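Local coordinates for cysteine desulfurase (Stenotrophomonas maltophilia, PDB 6WCI), which probably removes sulfur from L-cysteine with the help of pyridoxal 5'-phosphate, yielding L-alanine and passing the sulfur to a carrier, at residues R208-K212 with R213-T217. Sequence-based numbering, arbitrary orientation.
Sequences REARK and RGIIT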
# COMPACT_ATOMS: atom_id res chain seq x y z
N ARG B 208 -18.81 -13.63 -21.13
CA ARG B 208 -19.65 -13.41 -22.31
C ARG B 208 -21.12 -13.60 -21.97
O ARG B 208 -21.97 -12.85 -22.44
CB ARG B 208 -19.23 -14.34 -23.44
CG ARG B 208 -20.16 -14.28 -24.64
CD ARG B 208 -19.97 -15.47 -25.57
NE ARG B 208 -20.23 -16.74 -24.90
CZ ARG B 208 -19.31 -17.68 -24.71
NH1 ARG B 208 -18.07 -17.50 -25.15
NH2 ARG B 208 -19.62 -18.81 -24.08
N GLU B 209 -21.43 -14.62 -21.17
CA GLU B 209 -22.82 -14.88 -20.81
C GLU B 209 -23.31 -13.84 -19.80
O GLU B 209 -24.47 -13.43 -19.85
CB GLU B 209 -22.97 -16.29 -20.25
CG GLU B 209 -24.39 -16.71 -19.96
CD GLU B 209 -25.28 -16.70 -21.18
OE1 GLU B 209 -24.83 -17.13 -22.26
OE2 GLU B 209 -26.44 -16.24 -21.06
N ALA B 210 -22.43 -13.40 -18.90
CA ALA B 210 -22.82 -12.34 -17.98
C ALA B 210 -23.13 -11.05 -18.74
O ALA B 210 -24.18 -10.43 -18.53
CB ALA B 210 -21.72 -12.11 -16.94
N ARG B 211 -22.24 -10.65 -19.65
CA ARG B 211 -22.46 -9.44 -20.43
C ARG B 211 -23.75 -9.51 -21.23
O ARG B 211 -24.40 -8.49 -21.46
CB ARG B 211 -21.27 -9.17 -21.36
CG ARG B 211 -21.32 -7.79 -22.03
CD ARG B 211 -19.98 -7.41 -22.65
NE ARG B 211 -18.88 -7.61 -21.71
CZ ARG B 211 -18.57 -6.78 -20.72
NH1 ARG B 211 -19.27 -5.66 -20.55
NH2 ARG B 211 -17.55 -7.05 -19.91
N LYS B 212 -24.13 -10.71 -21.67
CA LYS B 212 -25.38 -10.85 -22.41
C LYS B 212 -26.59 -10.53 -21.53
O LYS B 212 -27.63 -10.10 -22.04
CB LYS B 212 -25.47 -12.26 -22.99
CG LYS B 212 -26.30 -12.37 -24.25
CD LYS B 212 -26.03 -13.67 -25.01
CE LYS B 212 -26.97 -14.79 -24.58
NZ LYS B 212 -26.92 -15.94 -25.52
N ARG B 213 -26.47 -10.73 -20.22
CA ARG B 213 -27.56 -10.48 -19.29
C ARG B 213 -27.40 -9.16 -18.54
O ARG B 213 -28.12 -8.92 -17.56
CB ARG B 213 -27.66 -11.64 -18.30
CG ARG B 213 -27.51 -12.99 -18.96
CD ARG B 213 -27.87 -14.11 -18.02
NE ARG B 213 -27.65 -15.41 -18.64
CZ ARG B 213 -28.38 -16.49 -18.40
NH1 ARG B 213 -29.40 -16.42 -17.55
NH2 ARG B 213 -28.10 -17.63 -19.02
N GLY B 214 -26.50 -8.29 -18.97
CA GLY B 214 -26.28 -7.04 -18.26
C GLY B 214 -25.72 -7.23 -16.87
O GLY B 214 -26.11 -6.49 -15.95
N ILE B 215 -24.82 -8.18 -16.68
CA ILE B 215 -24.26 -8.48 -15.37
C ILE B 215 -22.79 -8.11 -15.36
O ILE B 215 -22.00 -8.64 -16.15
CB ILE B 215 -24.48 -9.95 -14.99
CG1 ILE B 215 -25.97 -10.25 -14.85
CG2 ILE B 215 -23.73 -10.29 -13.70
CD1 ILE B 215 -26.30 -11.71 -14.62
N ILE B 216 -22.41 -7.19 -14.47
CA ILE B 216 -21.02 -6.80 -14.33
C ILE B 216 -20.21 -7.95 -13.74
O ILE B 216 -20.65 -8.62 -12.79
CB ILE B 216 -20.90 -5.54 -13.45
CG1 ILE B 216 -21.57 -4.34 -14.12
CG2 ILE B 216 -19.43 -5.28 -13.11
CD1 ILE B 216 -21.03 -4.01 -15.51
N THR B 217 -19.02 -8.18 -14.28
CA THR B 217 -18.13 -9.23 -13.78
C THR B 217 -16.89 -8.63 -13.14
O THR B 217 -16.19 -7.82 -13.76
CB THR B 217 -17.73 -10.19 -14.89
OG1 THR B 217 -17.25 -9.47 -16.03
CG2 THR B 217 -18.90 -11.06 -15.29
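Arg213, at the C-terminal end of helix 203-212, runs back along the helix surface to Glu209. Its CB lies 3.7 Å from Ala210 O. With CG beside the backbone N (chi1 -42°), the chain turns toward the preceding turn, where CG comes within 3.2 Å of Glu209 O. From there it extends to NE, CD passing that same carbonyl oxygen on the way. NE donates to the anti lone pair of Glu209 OE2 at 2.8 Å, while NH2 reaches the same oxygen from above the carboxylate plane. This is a side-on salt bridge onto a single oxygen, the carboxylate and guanidinium planes standing 78° apart. The remaining nitrogen, NH1, bonds to Met181 O.

Next to this bridge, the helix closes in a Schellman motif. Ile215 N donates to Ala210 O at 3.0 Å and Gly214 N more weakly to Arg211 O, with Gly214, at positive phi, as the C' residue. Arg213 N meets Ala210 O from the face opposite Ile215 N. The chain then enters strand 216-220, completing a beta-alpha-beta unit, and Thr217 CG2 presses on Ala210 CB at a tight 3.4 Å.

With two of its nitrogens on one oxygen and the third on a carbonyl, the guanidinium is probably restrained in its rotation, and its positive charge probably favours the ionised form of Glu209 and suits the partly negative C-terminal end of the helix.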